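Local structure of SusD-like carbohydrate binding protein BF1063 (Bacteroides fragilis NCTC 9343, 3I4G) at residues Ala234-Leu239 with Arg418-Val423; Glu289-Lys294 with Pro317-Thr322. The protein probably binds carbohydrate at the outer membrane of the bacterium, as expected of a member of the SusD family of glycan-capturing lipoproteins. One frame throughout, in Å; residues are numbered along the deposited sequence.

Overall arrangement
Contacts 1 and 2 lie with their centres about 13 Å apart, on the same side of the chain's centre and both in the part of the chain that belongs to the SusD family. Along the chain, contact 2 is nested within the loop that contact 1 closes: 234-239 comes first, then 289-294 and 317-322, and 418-423 last. Loop and turn dominate three of the segments, with a 3-10 segment at 237-239 and the end of helix 414-418 at Arg418; 317-322 is helical. The two contacts touch directly, through a probable hydrogen bond between Ser422 O and Tyr321 OH and a salt bridge between Arg418 and Glu292. Helix 433-447 touches both, tying together loops far apart in sequence.

Contact 1 of 2, residues Ala234-Leu239 with Arg418-Val423; sequences ANYQEL and RGRASV
Ser422 and Ala234 meet where one carbonyl oxygen takes two bonds from a single residue. Ala234 O accepts from Ser422 OG at 2.7 Å, in the carbonyl plane and on a lone pair, and from Ser422 N at 3.1 Å. The same hydroxyl oxygen then receives the backbone N-H of Tyr236, with Tyr236 N 3.0 Å from Ser422 OG. With chi1 at 59°, OG sits between its own backbone N and carbonyl carbon and points at the 234-236 backbone; serine suits this place because its small hydroxyl both donates and accepts. Beside it, Arg420 runs past Ala234 O, its CG 3.3 Å from that oxygen, then bends at chi3 to turn its guanidinium beside Tyr236. Its NE lies in the plane of the Tyr236 ring, 3.7 Å from Tyr236 CD1, and the planes are 74° apart, so the ring edge meets a face of the guanidinium. Leu239 CD1 comes from the opposite direction to 3.7 Å from Arg420 NH1, a van der Waals contact of a methyl with the guanidinium, whose charge is met by salt bridges to Glu250 and Glu447. Further out, Asn235 OD1 accepts from Glu238 N at 2.9 Å, an Asx motif at the turn entering the 3-10 segment. The joined loops touch helix 317-322 through Tyr236 and Val423, strand 380-386 through Leu239 and Arg420, which both touch Arg386, and helix 433-447 through the bonds of Tyr236 OH and Arg420 to Glu447.

Contact 2 of 2, residues Glu289-Lys294 with Pro317-Thr322; sequences ESYEFK and PRLDYT
A chi1 of -64° puts the Tyr291 ring anti to its carbonyl carbon and chi2 of -89° sets its face, which lies over Leu319, whose own CG is turned anti to the backbone N and carries the branch along the ring. Leu319 CB lies 3.7 Å from the centroid of the Tyr291 ring and only 11° off the normal, a CH-pi contact over the face. The branch continues toward one side, where Leu319 CG is 3.6 Å from Tyr291 CD2. Across the same face the backbone also lies on the ring: Leu319 CA is over its centre and Leu319 N is 3.5 Å from Tyr291 CE1. Tyrosine suits this place because its ring packs on the helix while its hydroxyl reaches a water. This is a CH-pi packing of a loop tyrosine on helix 317-322, with Ile446 of helix 433-447 also touching Tyr291. At the far end of the ring, that water, in the ring plane, joins Tyr291 OH, at 2.7 Å, to Thr322 OG1, at 2.8 Å, donating to the threonine. Thr322 OG1 donates a hydrogen bond to Arg318 O, 2.7 Å away, which holds the hydroxyl against the preceding helical turn and leaves it able to accept from the water. The Arg318 guanidinium forms salt bridges with Asp316, Glu443 and Glu447. Near the surface, Lys294 bends back to bring NZ 4.0 Å from Pro317 CG, the two side chains crossing at about a right angle.

Contact 1 of 2, residues Ala234-Leu239 with Arg418-Val423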
loop_
_atom_site.group_PDB
_atom_site.type_symbol
_atom_site.label_atom_id
_atom_site.label_comp_id
_atom_site.label_asym_id
_atom_site.label_seq_id
_atom_site.Cartn_x
_atom_site.Cartn_y
_atom_site.Cartn_z
ATOM N N ALA A 234 13.746 3.336 15.233
ATOM C CA ALA A 234 14.681 2.221 15.443
ATOM C C ALA A 234 14.058 0.866 15.135
ATOM O O ALA A 234 14.703 -0.007 14.561
ATOM C CB ALA A 234 15.215 2.236 16.872
ATOM N N ASN A 235 12.790 0.712 15.513
ATOM C CA ASN A 235 12.088 -0.547 15.362
ATOM C C ASN A 235 11.151 -0.593 14.150
ATOM O O ASN A 235 10.213 0.194 14.064
ATOM C CB ASN A 235 11.325 -0.885 16.652
ATOM C CG ASN A 235 10.888 -2.334 16.668
ATOM O OD1 ASN A 235 9.947 -2.740 16.013
ATOM N ND2 ASN A 235 11.643 -3.156 17.394
ATOM N N TYR A 236 11.411 -1.518 13.239
ATOM C CA TYR A 236 10.629 -1.666 12.012
ATOM C C TYR A 236 9.242 -2.217 12.301
ATOM O O TYR A 236 8.256 -1.658 11.841
ATOM C CB TYR A 236 11.356 -2.608 11.056
ATOM C CG TYR A 236 10.763 -2.821 9.676
ATOM C CD1 TYR A 236 11.076 -1.990 8.644
ATOM C CD2 TYR A 236 9.984 -3.941 9.408
ATOM C CE1 TYR A 236 10.609 -2.216 7.371
ATOM C CE2 TYR A 236 9.502 -4.205 8.145
ATOM C CZ TYR A 236 9.816 -3.328 7.123
ATOM O OH TYR A 236 9.340 -3.582 5.847
ATOM N N GLN A 237 9.165 -3.314 13.045
ATOM C CA GLN A 237 7.866 -3.962 13.320
ATOM C C GLN A 237 6.853 -3.031 13.961
ATOM O O GLN A 237 5.658 -3.060 13.634
ATOM C CB GLN A 237 8.039 -5.196 14.206
ATOM C CG GLN A 237 8.797 -6.329 13.562
ATOM C CD GLN A 237 8.845 -7.522 14.453
ATOM O OE1 GLN A 237 9.680 -7.579 15.376
ATOM N NE2 GLN A 237 8.021 -8.521 14.165
ATOM N N GLU A 238 7.341 -2.192 14.867
ATOM C CA GLU A 238 6.491 -1.307 15.650
ATOM C C GLU A 238 5.887 -0.180 14.862
ATOM O O GLU A 238 4.941 0.444 15.333
ATOM C CB GLU A 238 7.272 -0.771 16.892
ATOM C CG GLU A 238 7.376 -1.872 17.958
ATOM C CD GLU A 238 8.226 -1.505 19.153
ATOM O OE1 GLU A 238 8.765 -0.402 19.207
ATOM O OE2 GLU A 238 8.336 -2.366 20.071
ATOM N N LEU A 239 6.367 0.060 13.654
ATOM C CA LEU A 239 5.708 1.004 12.749
ATOM C C LEU A 239 4.299 0.589 12.399
ATOM O O LEU A 239 3.501 1.447 12.037
ATOM C CB LEU A 239 6.488 1.109 11.441
ATOM C CG LEU A 239 7.884 1.708 11.523
ATOM C CD1 LEU A 239 8.605 1.483 10.192
ATOM C CD2 LEU A 239 7.821 3.190 11.919
ATOM N N ARG A 418 18.389 1.499 5.508
ATOM C CA ARG A 418 19.066 0.225 5.792
ATOM C C ARG A 418 19.711 0.171 7.182
ATOM O O ARG A 418 19.845 -0.898 7.792
ATOM C CB ARG A 418 20.126 -0.062 4.739
ATOM C CG ARG A 418 19.525 -0.394 3.382
ATOM C CD ARG A 418 20.542 -0.510 2.282
ATOM N NE ARG A 418 21.457 -1.632 2.443
ATOM C CZ ARG A 418 21.203 -2.889 2.074
ATOM N NH1 ARG A 418 20.012 -3.252 1.596
ATOM N NH2 ARG A 418 22.142 -3.803 2.260
ATOM N N GLY A 419 20.134 1.329 7.661
ATOM C CA GLY A 419 20.828 1.472 8.934
ATOM C C GLY A 419 19.954 1.524 10.156
ATOM O O GLY A 419 20.456 1.598 11.261
ATOM N N ARG A 420 18.638 1.468 9.964
ATOM C CA ARG A 420 17.697 1.385 11.044
ATOM C C ARG A 420 18.205 0.348 12.039
ATOM O O ARG A 420 18.586 -0.748 11.623
ATOM C CB ARG A 420 16.326 0.965 10.444
ATOM C CG ARG A 420 15.207 0.947 11.408
ATOM C CD ARG A 420 14.025 0.181 10.880
ATOM N NE ARG A 420 13.461 0.718 9.645
ATOM C CZ ARG A 420 12.567 1.696 9.600
ATOM N NH1 ARG A 420 12.188 2.345 10.682
ATOM N NH2 ARG A 420 12.082 2.080 8.426
ATOM N N ALA A 421 18.209 0.617 13.338
ATOM C CA ALA A 421 18.850 -0.314 14.294
ATOM C C ALA A 421 18.366 -1.753 14.248
ATOM O O ALA A 421 19.152 -2.694 14.414
ATOM C CB ALA A 421 18.694 0.226 15.716
ATOM N N SER A 422 17.066 -1.936 14.038
ATOM C CA SER A 422 16.478 -3.271 13.989
ATOM C C SER A 422 16.740 -3.997 12.670
ATOM O O SER A 422 16.384 -5.164 12.528
ATOM C CB SER A 422 14.974 -3.192 14.227
ATOM O OG SER A 422 14.334 -2.359 13.257
ATOM N N VAL A 423 17.332 -3.317 11.689
ATOM C CA VAL A 423 17.602 -3.898 10.384
ATOM C C VAL A 423 19.109 -3.978 10.179
ATOM O O VAL A 423 19.648 -5.069 9.926
ATOM C CB VAL A 423 16.848 -3.077 9.304
ATOM C CG1 VAL A 423 17.235 -3.520 7.897
ATOM C CG2 VAL A 423 15.329 -3.166 9.502
#

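Contact 2 of 2, residues Glu289-Lys294 with Pro317-Thr322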
loop_
_atom_site.group_PDB
_atom_site.type_symbol
_atom_site.label_atom_id
_atom_site.label_comp_id
_atom_site.label_asym_id
_atom_site.label_seq_id
_atom_site.Cartn_x
_atom_site.Cartn_y
_atom_site.Cartn_z
ATOM N N GLU A 289 12.210 -14.402 -2.173
ATOM C CA GLU A 289 13.513 -14.492 -2.811
ATOM C C GLU A 289 14.233 -13.157 -2.985
ATOM O O GLU A 289 15.415 -13.138 -3.300
ATOM C CB GLU A 289 13.345 -15.128 -4.194
ATOM C CG GLU A 289 12.880 -16.565 -4.138
ATOM C CD GLU A 289 12.299 -17.078 -5.428
ATOM O OE1 GLU A 289 12.413 -16.394 -6.477
ATOM O OE2 GLU A 289 11.692 -18.159 -5.393
ATOM N N SER A 290 13.527 -12.056 -2.765
ATOM C CA SER A 290 14.091 -10.744 -3.038
ATOM C C SER A 290 15.034 -10.242 -1.931
ATOM O O SER A 290 15.979 -9.495 -2.210
ATOM C CB SER A 290 12.937 -9.744 -3.306
ATOM O OG SER A 290 13.492 -8.542 -3.834
ATOM N N TYR A 291 14.792 -10.627 -0.694
ATOM C CA TYR A 291 15.561 -10.150 0.432
ATOM C C TYR A 291 17.029 -10.579 0.313
ATOM O O TYR A 291 17.327 -11.715 -0.039
ATOM C CB TYR A 291 14.987 -10.683 1.743
ATOM C CG TYR A 291 13.610 -10.209 2.058
ATOM C CD1 TYR A 291 13.388 -9.054 2.762
ATOM C CD2 TYR A 291 12.511 -10.937 1.664
ATOM C CE1 TYR A 291 12.103 -8.594 3.032
ATOM C CE2 TYR A 291 11.241 -10.497 1.932
ATOM C CZ TYR A 291 11.032 -9.339 2.611
ATOM O OH TYR A 291 9.748 -8.888 2.899
ATOM N N GLU A 292 17.961 -9.682 0.572
ATOM C CA GLU A 292 19.359 -10.070 0.575
ATOM C C GLU A 292 19.721 -11.020 1.710
ATOM O O GLU A 292 18.984 -11.187 2.665
ATOM C CB GLU A 292 20.217 -8.816 0.695
ATOM C CG GLU A 292 20.122 -7.907 -0.514
ATOM C CD GLU A 292 20.522 -6.458 -0.248
ATOM O OE1 GLU A 292 21.044 -6.118 0.830
ATOM O OE2 GLU A 292 20.370 -5.642 -1.192
ATOM N N PHE A 293 20.902 -11.653 1.598
ATOM C CA PHE A 293 21.504 -12.279 2.739
ATOM C C PHE A 293 21.939 -11.139 3.669
ATOM O O PHE A 293 22.039 -9.971 3.279
ATOM C CB PHE A 293 22.716 -13.130 2.336
ATOM C CG PHE A 293 22.354 -14.402 1.617
ATOM C CD1 PHE A 293 21.707 -15.430 2.295
ATOM C CD2 PHE A 293 22.713 -14.612 0.305
ATOM C CE1 PHE A 293 21.407 -16.615 1.634
ATOM C CE2 PHE A 293 22.389 -15.790 -0.347
ATOM C CZ PHE A 293 21.746 -16.777 0.316
ATOM N N LYS A 294 22.264 -11.486 4.905
ATOM C CA LYS A 294 22.665 -10.508 5.919
ATOM C C LYS A 294 23.891 -9.690 5.529
ATOM O O LYS A 294 24.019 -8.544 5.975
ATOM C CB LYS A 294 22.939 -11.227 7.241
ATOM C CG LYS A 294 21.699 -11.642 7.921
ATOM C CD LYS A 294 21.168 -10.613 8.844
ATOM C CE LYS A 294 21.951 -10.560 10.152
ATOM N NZ LYS A 294 21.223 -9.647 11.099
ATOM N N PRO A 317 16.737 -8.872 8.103
ATOM C CA PRO A 317 15.762 -9.014 9.174
ATOM C C PRO A 317 14.350 -8.666 8.744
ATOM O O PRO A 317 13.400 -9.185 9.351
ATOM C CB PRO A 317 16.273 -8.037 10.263
ATOM C CG PRO A 317 17.716 -7.956 10.014
ATOM C CD PRO A 317 17.874 -8.038 8.521
ATOM N N ARG A 318 14.202 -7.821 7.715
ATOM C CA ARG A 318 12.838 -7.459 7.270
ATOM C C ARG A 318 12.064 -8.631 6.705
ATOM O O ARG A 318 10.824 -8.544 6.665
ATOM C CB ARG A 318 12.893 -6.311 6.251
ATOM C CG ARG A 318 13.290 -5.005 6.912
ATOM C CD ARG A 318 13.583 -3.920 5.929
ATOM N NE ARG A 318 14.868 -4.153 5.250
ATOM C CZ ARG A 318 15.409 -3.332 4.365
ATOM N NH1 ARG A 318 14.826 -2.190 4.047
ATOM N NH2 ARG A 318 16.567 -3.663 3.795
ATOM N N LEU A 319 12.743 -9.723 6.310
ATOM C CA LEU A 319 11.998 -10.886 5.825
ATOM C C LEU A 319 11.164 -11.461 6.956
ATOM O O LEU A 319 9.943 -11.483 6.880
ATOM C CB LEU A 319 12.973 -11.908 5.267
ATOM C CG LEU A 319 12.428 -13.139 4.545
ATOM C CD1 LEU A 319 13.571 -13.775 3.738
ATOM C CD2 LEU A 319 11.780 -14.161 5.500
ATOM N N ASP A 320 11.810 -11.861 8.059
ATOM C CA ASP A 320 11.049 -12.382 9.185
ATOM C C ASP A 320 10.145 -11.321 9.799
ATOM O O ASP A 320 9.109 -11.679 10.366
ATOM C CB ASP A 320 11.997 -12.995 10.258
ATOM C CG ASP A 320 12.489 -14.387 9.909
ATOM O OD1 ASP A 320 11.696 -15.153 9.300
ATOM O OD2 ASP A 320 13.650 -14.724 10.296
ATOM N N TYR A 321 10.482 -10.038 9.711
ATOM C CA TYR A 321 9.548 -9.028 10.239
ATOM C C TYR A 321 8.251 -8.936 9.426
ATOM O O TYR A 321 7.222 -8.575 9.948
ATOM C CB TYR A 321 10.144 -7.625 10.259
ATOM C CG TYR A 321 11.366 -7.436 11.144
ATOM C CD1 TYR A 321 11.556 -8.180 12.278
ATOM C CD2 TYR A 321 12.282 -6.411 10.889
ATOM C CE1 TYR A 321 12.671 -7.979 13.109
ATOM C CE2 TYR A 321 13.396 -6.206 11.689
ATOM C CZ TYR A 321 13.582 -6.994 12.790
ATOM O OH TYR A 321 14.682 -6.824 13.635
ATOM N N THR A 322 8.328 -9.273 8.151
ATOM C CA THR A 322 7.219 -9.043 7.219
ATOM C C THR A 322 6.378 -10.256 6.892
ATOM O O THR A 322 5.141 -10.116 6.747
ATOM C CB THR A 322 7.779 -8.424 5.942
ATOM O OG1 THR A 322 8.481 -7.207 6.302
ATOM C CG2 THR A 322 6.689 -8.060 4.951
HETATM O O HOH W 1 9.831 -6.429 3.960
#